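Local coordinates for hypothetical protein HI1011 (PDB 1YZY), which catalyses the ATP-dependent phosphorylation of 3-oxo-tetronate to 3-oxo-tetronate 4-phosphate, at residues G23-Q28 and S39-I44; T109-A114 and L216-S221; P113-N118 and V199-L204; T164-Y169 and Y193-A198; V206-V211 and A225-R230. One frame throughout, in Å; residues are numbered along the deposited sequence.

Contact 1: G23-Q28 and S39-I44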
# COMPACT_ATOMS: atom_id res chain seq x y z
N GLY A 23 -6.70 11.27 -9.11
CA GLY A 23 -7.77 12.14 -8.63
C GLY A 23 -8.79 11.75 -7.58
O GLY A 23 -9.73 12.53 -7.32
N LEU A 24 -8.64 10.60 -6.94
CA LEU A 24 -9.61 10.17 -5.93
C LEU A 24 -9.17 10.38 -4.47
O LEU A 24 -8.08 9.98 -4.09
CB LEU A 24 -9.96 8.70 -6.16
CG LEU A 24 -11.37 8.38 -6.66
CD1 LEU A 24 -11.78 9.27 -7.83
CD2 LEU A 24 -11.46 6.90 -7.03
N SER A 25 -9.99 11.04 -3.65
CA SER A 25 -9.61 11.21 -2.24
C SER A 25 -9.69 9.82 -1.60
O SER A 25 -10.72 9.15 -1.67
CB SER A 25 -10.50 12.24 -1.53
OG SER A 25 -11.88 11.95 -1.62
N THR A 26 -8.59 9.38 -0.98
CA THR A 26 -8.50 8.04 -0.41
C THR A 26 -8.10 7.91 1.07
O THR A 26 -7.29 8.68 1.58
CB THR A 26 -7.48 7.20 -1.25
OG1 THR A 26 -7.85 7.23 -2.64
CG2 THR A 26 -7.43 5.74 -0.79
N VAL A 27 -8.69 6.93 1.74
CA VAL A 27 -8.38 6.63 3.13
C VAL A 27 -8.02 5.15 3.20
O VAL A 27 -8.80 4.30 2.77
CB VAL A 27 -9.58 6.89 4.07
CG1 VAL A 27 -9.32 6.27 5.43
CG2 VAL A 27 -9.80 8.38 4.23
N GLN A 28 -6.82 4.86 3.69
CA GLN A 28 -6.38 3.48 3.82
C GLN A 28 -6.40 3.02 5.28
O GLN A 28 -5.58 3.46 6.09
CB GLN A 28 -4.97 3.31 3.26
CG GLN A 28 -4.43 1.88 3.37
CD GLN A 28 -2.97 1.77 2.97
OE1 GLN A 28 -2.42 2.64 2.30
NE2 GLN A 28 -2.33 0.68 3.40
N SER A 39 -15.23 10.75 8.10
CA SER A 39 -14.78 11.52 6.95
C SER A 39 -15.42 11.05 5.63
O SER A 39 -15.69 9.86 5.44
CB SER A 39 -13.26 11.45 6.85
OG SER A 39 -12.75 12.62 6.24
N LYS A 40 -15.67 12.01 4.74
CA LYS A 40 -16.27 11.72 3.44
C LYS A 40 -15.19 11.70 2.36
O LYS A 40 -14.66 12.75 2.00
CB LYS A 40 -17.31 12.79 3.09
CG LYS A 40 -18.27 13.16 4.22
CD LYS A 40 -19.27 12.06 4.54
CE LYS A 40 -20.34 11.94 3.46
NZ LYS A 40 -21.38 10.94 3.84
N VAL A 41 -14.85 10.51 1.87
CA VAL A 41 -13.84 10.36 0.81
C VAL A 41 -14.40 9.59 -0.39
O VAL A 41 -15.50 9.05 -0.33
CB VAL A 41 -12.56 9.63 1.32
CG1 VAL A 41 -11.84 10.50 2.34
CG2 VAL A 41 -12.91 8.27 1.89
N ASP A 42 -13.63 9.56 -1.48
CA ASP A 42 -14.03 8.89 -2.71
C ASP A 42 -13.74 7.39 -2.67
O ASP A 42 -14.44 6.61 -3.32
CB ASP A 42 -13.30 9.49 -3.91
CG ASP A 42 -13.58 10.96 -4.11
OD1 ASP A 42 -14.73 11.39 -3.90
OD2 ASP A 42 -12.63 11.68 -4.49
N ALA A 43 -12.68 7.01 -1.97
CA ALA A 43 -12.28 5.61 -1.87
C ALA A 43 -11.71 5.25 -0.50
O ALA A 43 -11.01 6.04 0.14
CB ALA A 43 -11.26 5.28 -2.97
N ILE A 44 -12.03 4.05 -0.03
CA ILE A 44 -11.50 3.57 1.24
C ILE A 44 -10.90 2.20 0.97
O ILE A 44 -11.57 1.33 0.43
CB ILE A 44 -12.59 3.42 2.31
CG1 ILE A 44 -13.32 4.74 2.53
CG2 ILE A 44 -11.96 2.96 3.63
CD1 ILE A 44 -14.54 4.63 3.42
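Thr26 and Ala43 form a parallel beta bridge with their CA atoms 4.7 Å apart, followed by Val27 with Ile44, and the start of this pairing is held by Ser25 O receiving Ala43 N and Val27 N reaching Ala43 O. Before the bridge, Asp42 turns its carboxylate back toward Ser25. OD2 of Asp42 accepts Ser25 N at 2.8 Å, fairly straight (164° at the hydrogen), met on the anti side and 28° out of the carboxylate plane; Ser25 OG lies 3.0 Å from the same OD2, a weak bond. Because OG of Ser25 sits between its own N and carbonyl carbon (chi1 55°), it can also take Asp42 N at 3.0 Å. Strands 26-30 and 43-47 are parallel neighbours in the sugar-binding domain, with antiparallel strand 369-375 on the far side of 26-30, and Gly23, at positive phi, closes helix 9-20 in a Schellman motif. Thr26 and Ala43 share one face, where Thr26 packs on Leu19 and Val20 of that helix. The Val27 and Val41 side chains cross at about a right angle, CG2 of Val27 only 3.5 Å from CG1 of Val41. Leu24 CG lies 3.5 Å from Asp42 CB, beside the Ser25-Asp42 bonds.

Contact 2: T109-A114 and L216-S221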
# COMPACT_ATOMS: atom_id res chain seq x y z
N THR A 109 -18.10 -11.31 -12.33
CA THR A 109 -17.09 -10.30 -12.05
C THR A 109 -15.90 -10.52 -12.99
O THR A 109 -15.89 -11.52 -13.72
CB THR A 109 -16.61 -10.36 -10.56
OG1 THR A 109 -15.80 -9.22 -10.25
CG2 THR A 109 -15.79 -11.63 -10.29
N VAL A 110 -14.95 -9.60 -13.00
CA VAL A 110 -13.75 -9.70 -13.84
C VAL A 110 -12.48 -9.99 -13.04
O VAL A 110 -12.41 -9.73 -11.84
CB VAL A 110 -13.51 -8.42 -14.68
CG1 VAL A 110 -14.74 -8.10 -15.50
CG2 VAL A 110 -13.12 -7.25 -13.79
N ILE A 111 -11.47 -10.51 -13.72
CA ILE A 111 -10.20 -10.85 -13.11
C ILE A 111 -9.09 -10.23 -13.94
O ILE A 111 -9.02 -10.48 -15.15
CB ILE A 111 -10.02 -12.39 -13.07
CG1 ILE A 111 -11.03 -13.01 -12.10
CG2 ILE A 111 -8.58 -12.77 -12.76
CD1 ILE A 111 -11.00 -14.50 -12.09
N THR A 112 -8.24 -9.42 -13.33
CA THR A 112 -7.14 -8.81 -14.06
C THR A 112 -6.00 -8.25 -13.24
O THR A 112 -6.12 -7.19 -12.64
CB THR A 112 -7.63 -7.73 -15.07
OG1 THR A 112 -6.49 -7.10 -15.69
CG2 THR A 112 -8.48 -6.67 -14.38
N PRO A 113 -4.92 -9.02 -13.09
CA PRO A 113 -3.74 -8.60 -12.34
C PRO A 113 -2.73 -7.85 -13.21
O PRO A 113 -1.53 -7.84 -12.94
CB PRO A 113 -3.05 -9.93 -12.03
CG PRO A 113 -3.48 -10.83 -13.15
CD PRO A 113 -4.93 -10.49 -13.25
N ALA A 114 -3.23 -7.21 -14.26
CA ALA A 114 -2.48 -6.52 -15.30
C ALA A 114 -2.26 -5.02 -15.15
O ALA A 114 -3.11 -4.28 -14.67
CB ALA A 114 -2.93 -6.83 -16.74
N LEU A 216 -19.01 -5.45 -8.16
CA LEU A 216 -17.71 -6.00 -7.75
C LEU A 216 -16.73 -6.27 -8.90
O LEU A 216 -17.11 -6.80 -9.95
CB LEU A 216 -17.92 -7.31 -6.98
CG LEU A 216 -16.66 -8.10 -6.66
CD1 LEU A 216 -15.83 -7.36 -5.62
CD2 LEU A 216 -17.02 -9.49 -6.17
N VAL A 217 -15.47 -5.90 -8.70
CA VAL A 217 -14.43 -6.16 -9.68
C VAL A 217 -13.19 -6.64 -8.91
O VAL A 217 -13.07 -6.38 -7.72
CB VAL A 217 -14.08 -4.90 -10.53
CG1 VAL A 217 -15.33 -4.35 -11.22
CG2 VAL A 217 -13.43 -3.84 -9.70
N THR A 218 -12.31 -7.37 -9.58
CA THR A 218 -11.09 -7.88 -8.94
C THR A 218 -9.86 -7.63 -9.82
O THR A 218 -9.98 -7.41 -11.03
CB THR A 218 -11.19 -9.41 -8.61
OG1 THR A 218 -10.82 -10.20 -9.75
CG2 THR A 218 -12.60 -9.80 -8.17
N GLY A 219 -8.69 -7.57 -9.19
CA GLY A 219 -7.47 -7.36 -9.95
C GLY A 219 -6.33 -6.80 -9.14
O GLY A 219 -6.35 -6.84 -7.91
N GLY A 220 -5.28 -6.37 -9.83
CA GLY A 220 -4.13 -5.78 -9.17
C GLY A 220 -4.37 -4.28 -9.05
O GLY A 220 -5.49 -3.85 -8.76
N SER A 221 -3.33 -3.48 -9.26
CA SER A 221 -3.50 -2.03 -9.17
C SER A 221 -3.86 -1.41 -10.52
O SER A 221 -4.44 -0.32 -10.57
CB SER A 221 -2.22 -1.38 -8.65
OG SER A 221 -1.92 -1.84 -7.34
O HOH W 1 -1.76 -4.52 -11.64
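The flat carbonyl of Val110 receives Thr218 OG1 in its own plane, on a lone pair, whereas the carbonyl of Leu216 is met by Thr109 OG1 from above, 57° out of the plane. The peptide oxygen of Thr112 falls between these extremes, with Gly220 N tilted 31° from its plane. The strands carrying these groups, 109-111 and 216-219, run side by side in the same direction, 9° apart with axes 5.1 Å from each other. Each is the outermost strand of its own sheet in the sugar-binding domain, so the contact joins a three-stranded parallel sheet to the edge of the larger one. Direct backbone pairing is thin: Thr218 N reaches Val110 O only weakly, at 3.3 Å. The hydroxyls do much of the joining. Thr109 OG1 lies 2.8 Å from Leu216 O. Thr218 OG1 lies 2.7 Å from Val110 O and also bonds to Tyr81 OH. Val110 and Val217 lie alongside, pointing the same way, with Val110 CG2 4.1 Å from Val217 CB. Past Thr218, Gly219 brings its CA to within 3.0 Å of Thr112 O, where a side chain would collide, and Gly220 N donates to that oxygen at 3.0 Å.

Contact 3: P113-N118 and V199-L204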
# COMPACT_ATOMS: atom_id res chain seq x y z
N PRO A 113 -4.92 -9.02 -13.09
CA PRO A 113 -3.74 -8.60 -12.34
C PRO A 113 -2.73 -7.85 -13.21
O PRO A 113 -1.53 -7.84 -12.94
CB PRO A 113 -3.05 -9.93 -12.03
CG PRO A 113 -3.48 -10.83 -13.15
CD PRO A 113 -4.93 -10.49 -13.25
N ALA A 114 -3.23 -7.21 -14.26
CA ALA A 114 -2.48 -6.52 -15.30
C ALA A 114 -2.26 -5.02 -15.15
O ALA A 114 -3.11 -4.28 -14.67
CB ALA A 114 -2.93 -6.83 -16.74
N LEU A 115 -1.10 -4.61 -15.64
CA LEU A 115 -0.62 -3.23 -15.72
C LEU A 115 0.58 -3.27 -16.66
O LEU A 115 1.74 -3.28 -16.25
CB LEU A 115 -0.21 -2.68 -14.36
CG LEU A 115 0.18 -1.19 -14.40
CD1 LEU A 115 -0.86 -0.39 -15.17
CD2 LEU A 115 0.32 -0.66 -12.98
N PRO A 116 0.33 -3.37 -17.97
CA PRO A 116 1.34 -3.50 -19.02
C PRO A 116 2.53 -2.57 -18.93
O PRO A 116 3.64 -2.96 -19.28
CB PRO A 116 0.53 -3.25 -20.29
CG PRO A 116 -0.80 -3.82 -19.94
CD PRO A 116 -1.01 -3.22 -18.57
N VAL A 117 2.30 -1.34 -18.48
CA VAL A 117 3.40 -0.38 -18.38
C VAL A 117 4.41 -0.83 -17.33
O VAL A 117 5.62 -0.60 -17.47
CB VAL A 117 2.88 1.05 -18.09
CG1 VAL A 117 2.48 1.20 -16.62
CG2 VAL A 117 3.92 2.09 -18.51
N ASN A 118 3.92 -1.55 -16.33
CA ASN A 118 4.78 -2.06 -15.27
C ASN A 118 5.10 -3.54 -15.43
O ASN A 118 5.30 -4.26 -14.46
CB ASN A 118 4.17 -1.75 -13.90
CG ASN A 118 4.25 -0.26 -13.55
OD1 ASN A 118 5.15 0.45 -14.02
ND2 ASN A 118 3.31 0.21 -12.74
N VAL A 199 -2.25 -6.18 -23.19
CA VAL A 199 -0.82 -6.18 -23.50
C VAL A 199 -0.34 -4.73 -23.58
O VAL A 199 0.86 -4.46 -23.68
CB VAL A 199 -0.51 -6.90 -24.83
CG1 VAL A 199 -0.66 -8.39 -24.65
CG2 VAL A 199 -1.44 -6.40 -25.93
N ASP A 200 -1.31 -3.82 -23.49
CA ASP A 200 -1.09 -2.39 -23.56
C ASP A 200 -2.05 -1.72 -22.56
O ASP A 200 -3.16 -2.20 -22.36
CB ASP A 200 -1.39 -1.91 -24.98
CG ASP A 200 -1.22 -0.43 -25.13
OD1 ASP A 200 -2.25 0.28 -25.11
OD2 ASP A 200 -0.07 0.02 -25.27
N ASN A 201 -1.62 -0.61 -21.96
CA ASN A 201 -2.44 0.09 -20.97
C ASN A 201 -3.80 0.58 -21.40
O ASN A 201 -4.69 0.74 -20.55
CB ASN A 201 -1.63 1.26 -20.38
CG ASN A 201 -0.88 0.96 -19.08
OD1 ASN A 201 -0.05 0.06 -19.04
ND2 ASN A 201 -1.19 1.70 -18.03
N SER A 202 -3.99 0.87 -22.68
CA SER A 202 -5.30 1.34 -23.13
C SER A 202 -6.37 0.27 -22.93
O SER A 202 -7.56 0.59 -22.84
CB SER A 202 -5.27 1.81 -24.58
OG SER A 202 -5.03 0.75 -25.49
N GLN A 203 -5.95 -1.00 -22.84
CA GLN A 203 -6.89 -2.09 -22.62
C GLN A 203 -7.54 -2.01 -21.23
O GLN A 203 -8.64 -2.50 -21.03
CB GLN A 203 -6.21 -3.45 -22.79
CG GLN A 203 -6.21 -4.01 -24.20
CD GLN A 203 -4.97 -3.64 -24.98
OE1 GLN A 203 -4.98 -2.71 -25.78
NE2 GLN A 203 -3.90 -4.40 -24.78
N LEU A 204 -6.81 -1.44 -20.26
CA LEU A 204 -7.32 -1.28 -18.89
C LEU A 204 -8.27 -0.10 -18.84
O LEU A 204 -9.21 -0.07 -18.04
CB LEU A 204 -6.17 -1.08 -17.89
CG LEU A 204 -5.23 -2.28 -17.74
CD1 LEU A 204 -4.00 -1.87 -16.97
CD2 LEU A 204 -5.97 -3.45 -17.06
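This is a loop-to-helix-start contact: the turn Leu115-Asn118, between strands 109-111 and 120-123, packs against the chain entering helix 202-210, with Pro116 and Asn201 at its centre. The turn contains a short 3-10 segment, 116-117, and is closed by Asn118 N bonding to Leu115 O. On the helix side Asp200 OD1 makes a capping bond, accepting Ser202 N at 3.0 Å from above the carboxylate plane and Ser202 OG nearly in line with its C-O bond. The Pro116 ring is pressed into the approach to the helix. Its CG lies 3.6 Å from Asp200 C, and its CD lies 3.7 Å from Leu204 CD1. The same Leu204 methyl rests near Ala114 O, while Leu115, whose CG stands opposite its backbone N (chi1 -175°), crosses Leu204 at about a right angle. Asn201 links the two sides with both ends of its amide in use: ND2 bonds to Tyr226 OH of helix 221-232 and OD1 to Val117 N, and these two bonds fix its rotation. ND2 also lies 3.6 Å from Leu115 CD1. OD1 accepts Val117 N at 2.8 Å, the donor almost in line with the C=O bond (161°) although the N-H...O angle is only 135°.

Contact 4: T164-Y169 and Y193-A198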
# COMPACT_ATOMS: atom_id res chain seq x y z
N THR A 164 -14.27 -19.92 -15.11
CA THR A 164 -13.64 -18.71 -15.62
C THR A 164 -13.55 -18.59 -17.15
O THR A 164 -13.04 -19.50 -17.82
CB THR A 164 -12.22 -18.57 -15.02
OG1 THR A 164 -12.26 -18.92 -13.63
CG2 THR A 164 -11.70 -17.15 -15.16
N GLY A 165 -14.03 -17.46 -17.68
CA GLY A 165 -13.99 -17.22 -19.12
C GLY A 165 -12.90 -16.25 -19.54
O GLY A 165 -12.03 -15.92 -18.74
N LEU A 166 -12.92 -15.83 -20.81
CA LEU A 166 -11.93 -14.88 -21.33
C LEU A 166 -12.55 -13.96 -22.40
O LEU A 166 -13.38 -14.33 -23.23
CB LEU A 166 -10.75 -15.62 -21.96
CG LEU A 166 -9.72 -14.74 -22.69
CD1 LEU A 166 -8.89 -13.98 -21.68
CD2 LEU A 166 -8.82 -15.58 -23.56
N VAL A 167 -12.12 -12.70 -22.30
CA VAL A 167 -12.39 -11.57 -23.17
C VAL A 167 -11.09 -11.34 -23.89
O VAL A 167 -10.29 -10.59 -23.34
CB VAL A 167 -12.88 -10.27 -22.49
CG1 VAL A 167 -13.23 -9.21 -23.55
CG2 VAL A 167 -14.11 -10.57 -21.59
N ALA A 168 -10.83 -11.95 -25.05
CA ALA A 168 -9.55 -11.76 -25.70
C ALA A 168 -9.20 -10.37 -26.20
O ALA A 168 -10.07 -9.52 -26.40
CB ALA A 168 -9.48 -12.78 -26.83
N TYR A 169 -7.90 -10.16 -26.38
CA TYR A 169 -7.33 -8.91 -26.87
C TYR A 169 -8.12 -8.36 -28.06
O TYR A 169 -8.55 -7.20 -28.06
CB TYR A 169 -5.88 -9.17 -27.28
CG TYR A 169 -5.22 -8.07 -28.09
CD1 TYR A 169 -4.73 -6.92 -27.47
CD2 TYR A 169 -5.09 -8.18 -29.48
CE1 TYR A 169 -4.13 -5.90 -28.21
CE2 TYR A 169 -4.49 -7.18 -30.23
CZ TYR A 169 -4.01 -6.04 -29.59
OH TYR A 169 -3.40 -5.05 -30.32
N TYR A 193 -16.78 -15.73 -13.69
CA TYR A 193 -15.70 -14.74 -13.74
C TYR A 193 -15.15 -14.67 -15.16
O TYR A 193 -15.24 -15.64 -15.93
CB TYR A 193 -14.53 -15.11 -12.81
CG TYR A 193 -14.88 -16.09 -11.71
CD1 TYR A 193 -14.59 -17.44 -11.86
CD2 TYR A 193 -15.54 -15.66 -10.55
CE1 TYR A 193 -14.95 -18.36 -10.88
CE2 TYR A 193 -15.89 -16.57 -9.56
CZ TYR A 193 -15.60 -17.91 -9.73
OH TYR A 193 -15.96 -18.81 -8.77
N ALA A 194 -14.50 -13.55 -15.47
CA ALA A 194 -13.93 -13.33 -16.78
C ALA A 194 -12.58 -12.66 -16.75
O ALA A 194 -12.46 -11.53 -16.26
CB ALA A 194 -14.89 -12.49 -17.62
N VAL A 195 -11.57 -13.36 -17.24
CA VAL A 195 -10.22 -12.82 -17.36
C VAL A 195 -10.28 -11.90 -18.58
O VAL A 195 -11.05 -12.14 -19.52
CB VAL A 195 -9.17 -13.95 -17.61
CG1 VAL A 195 -7.78 -13.38 -17.89
CG2 VAL A 195 -9.12 -14.89 -16.42
N VAL A 196 -9.55 -10.79 -18.55
CA VAL A 196 -9.55 -9.86 -19.66
C VAL A 196 -8.10 -9.53 -20.02
O VAL A 196 -7.28 -9.20 -19.15
CB VAL A 196 -10.33 -8.56 -19.33
CG1 VAL A 196 -10.41 -7.66 -20.57
CG2 VAL A 196 -11.73 -8.88 -18.85
N ASP A 197 -7.77 -9.69 -21.29
CA ASP A 197 -6.44 -9.43 -21.80
C ASP A 197 -6.03 -7.96 -21.70
O ASP A 197 -6.88 -7.06 -21.58
CB ASP A 197 -6.35 -9.86 -23.27
CG ASP A 197 -6.09 -11.35 -23.43
OD1 ASP A 197 -6.02 -12.07 -22.42
OD2 ASP A 197 -5.94 -11.78 -24.59
N ALA A 198 -4.73 -7.71 -21.80
CA ALA A 198 -4.19 -6.36 -21.76
C ALA A 198 -2.69 -6.42 -21.97
O ALA A 198 -1.95 -6.78 -21.05
CB ALA A 198 -4.51 -5.68 -20.43
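At the apolar centre, Val167 and Val196 lie side by side and point the same way, their CG2 methyls 4.0 Å apart. In each valine CG1 is opposite the backbone N (chi1 near -176° in both), which leaves CG2 beside the N and turned toward its counterpart. On the other face the Thr164 and Val195 side chains approach at a slant, their CG2 atoms 3.7 Å apart, and Leu166 CD1 approaches Val195 CG1. Between these layers run the backbones of two parallel strands, 164-167 and 193-196, whose axes come within 4.3 Å and diverge by 36°. Four consecutive bridges, from Thr164 with Tyr193 to Val167 with Val196, are bound by Gly165 N to Tyr193 O at 2.8 Å, Val195 N to Gly165 O and Val167 N to Val195 O. Helices 169-172 and 176-188 connect the two strands, which makes the unit a beta-alpha-beta crossover; Val167 and Ala194 both pack on Leu186 of helix 176-188. Outward at one end, Thr164 OG1 lies near the plane of the Tyr193 ring, at its edge and 3.3 Å from CD1, while bonding to Asp157; the Tyr193 hydroxyl goes to Asp98 and Gly162 N. At the other end the pairing stretches, Asp197 N reaching Val167 O weakly at 3.4 Å. There Asp197 OD2 accepts Tyr169 N at 3.1 Å, on the anti side and 34° out of the carboxylate plane, at the start of helix 169-172. Asn124 N and Gly125 N bind OD2 and OD1 of the same carboxylate, so three backbone N-H groups hold it and would be expected to favour its anionic form.

Contact 5: V206-V211 and A225-R230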
# COMPACT_ATOMS: atom_id res chain seq x y z
N VAL A 206 -10.19 0.70 -21.36
CA VAL A 206 -11.41 0.18 -21.98
C VAL A 206 -12.21 -0.61 -20.93
O VAL A 206 -13.41 -0.42 -20.79
CB VAL A 206 -11.08 -0.75 -23.18
CG1 VAL A 206 -12.32 -1.50 -23.65
CG2 VAL A 206 -10.49 0.06 -24.33
N LEU A 207 -11.52 -1.53 -20.25
CA LEU A 207 -12.13 -2.36 -19.21
C LEU A 207 -12.73 -1.48 -18.12
O LEU A 207 -13.86 -1.69 -17.70
CB LEU A 207 -11.11 -3.33 -18.61
CG LEU A 207 -11.66 -4.32 -17.57
CD1 LEU A 207 -12.84 -5.08 -18.16
CD2 LEU A 207 -10.58 -5.30 -17.14
N ALA A 208 -11.96 -0.49 -17.67
CA ALA A 208 -12.41 0.45 -16.64
C ALA A 208 -13.78 1.01 -16.98
O ALA A 208 -14.64 1.15 -16.11
CB ALA A 208 -11.40 1.58 -16.49
N GLU A 209 -13.95 1.37 -18.24
CA GLU A 209 -15.21 1.92 -18.74
C GLU A 209 -16.28 0.84 -18.80
O GLU A 209 -17.45 1.10 -18.49
CB GLU A 209 -14.98 2.52 -20.13
CG GLU A 209 -15.59 3.89 -20.33
CD GLU A 209 -16.90 3.85 -21.09
OE1 GLU A 209 -16.85 3.67 -22.33
OE2 GLU A 209 -17.96 4.00 -20.45
N ALA A 210 -15.88 -0.36 -19.19
CA ALA A 210 -16.81 -1.49 -19.29
C ALA A 210 -17.37 -1.93 -17.93
O ALA A 210 -18.56 -2.25 -17.81
CB ALA A 210 -16.11 -2.67 -20.00
N VAL A 211 -16.52 -1.94 -16.90
CA VAL A 211 -16.92 -2.34 -15.55
C VAL A 211 -17.43 -1.18 -14.68
O VAL A 211 -17.47 -1.29 -13.46
CB VAL A 211 -15.77 -3.05 -14.81
CG1 VAL A 211 -15.38 -4.33 -15.52
CG2 VAL A 211 -14.57 -2.13 -14.68
N ALA A 225 -6.49 1.78 -10.94
CA ALA A 225 -5.93 3.07 -11.37
C ALA A 225 -6.77 3.71 -12.47
O ALA A 225 -7.07 4.91 -12.43
CB ALA A 225 -4.52 2.87 -11.87
N TYR A 226 -7.14 2.91 -13.47
CA TYR A 226 -7.94 3.41 -14.57
C TYR A 226 -9.37 3.68 -14.18
O TYR A 226 -10.05 4.49 -14.83
CB TYR A 226 -7.82 2.50 -15.80
CG TYR A 226 -6.55 2.80 -16.55
CD1 TYR A 226 -5.39 2.09 -16.31
CD2 TYR A 226 -6.49 3.88 -17.43
CE1 TYR A 226 -4.18 2.44 -16.91
CE2 TYR A 226 -5.29 4.25 -18.03
CZ TYR A 226 -4.14 3.53 -17.77
OH TYR A 226 -2.95 3.90 -18.36
N MET A 227 -9.84 3.00 -13.14
CA MET A 227 -11.19 3.23 -12.62
C MET A 227 -11.22 4.57 -11.89
O MET A 227 -12.23 5.26 -11.88
CB MET A 227 -11.60 2.10 -11.67
CG MET A 227 -11.74 0.76 -12.35
SD MET A 227 -12.35 -0.48 -11.21
CE MET A 227 -14.07 -0.05 -11.17
N ALA A 228 -10.12 4.90 -11.22
CA ALA A 228 -9.99 6.17 -10.52
C ALA A 228 -9.92 7.29 -11.56
O ALA A 228 -10.60 8.30 -11.44
CB ALA A 228 -8.72 6.16 -9.68
N ALA A 229 -9.09 7.09 -12.59
CA ALA A 229 -8.95 8.08 -13.66
C ALA A 229 -10.27 8.35 -14.36
O ALA A 229 -10.53 9.47 -14.79
CB ALA A 229 -7.88 7.63 -14.68
N ARG A 230 -11.10 7.32 -14.54
CA ARG A 230 -12.39 7.53 -15.20
C ARG A 230 -13.32 8.31 -14.27
O ARG A 230 -13.95 9.28 -14.69
CB ARG A 230 -13.04 6.20 -15.60
CG ARG A 230 -14.20 6.38 -16.59
CD ARG A 230 -15.02 5.10 -16.79
NE ARG A 230 -15.83 4.79 -15.62
CZ ARG A 230 -17.09 5.19 -15.45
NH1 ARG A 230 -17.70 5.91 -16.38
NH2 ARG A 230 -17.72 4.91 -14.32
O HOH W 2 -14.95 2.62 -13.62
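Ala208 O and Arg230 NE, 3.9 Å apart and not directly bonded, are joined by a water that donates to the carbonyl at 2.9 Å and accepts from NE at 3.1 Å. The two groups belong to successive helices, 202-210 and 221-232, separated in the chain by strand 216-219; this is an alpha-beta-alpha succession in which both helices rest on the Val217 side of that strand. Their short segments cross at -66° with axes 8.5 Å apart, a distance consistent with the small residue at the crossing. Ala208 is that residue: its CB faces the second helix, 3.6 Å from Tyr226 O, with Tyr226 CB and Met227 CG a little farther off. The Tyr226 ring leads away. On the buried side Met227, bent at its sulfur (chi3 78°), brings CE to 4.1 Å from Val211 CG2, the two side chains meeting at about a right angle. The solvent side belongs to Glu209 and Arg230. Extended over its first two torsions, Arg230 brings CD to 3.7 Å from Glu209 CA, before a turn at chi3 swings the guanidinium round. The carboxylate and guanidinium planes are 37° apart, and Glu209 OE2 stays 4.5 Å from Arg230 NH1, well out of the guanidinium plane, an attraction of charges without a salt bridge.

Contacts 2 to 5 form one continuous body. Contacts 2 and 4 are closest, with centres about 10 Å apart, because strands 109-111 and 193-196 are neighbours: Ile111 N lies 2.9 Å from Ala194 O. Contact 2 shares Pro113 and Ala114 with contact 3, and Val217 CG2 of contact 2 packs on Met227 SD of contact 5. Contacts 3 and 5 both use helix 202-210. Contact 1 stands apart, centred about 17 Å from contact 5, and meets it through Leu24 CD2 on Ala228 CA at 3.9 Å. All five lie in the sugar-binding domain, away from the ATP sites inferred by similarity at Ser254, Gly354-Thr357 and Gly397.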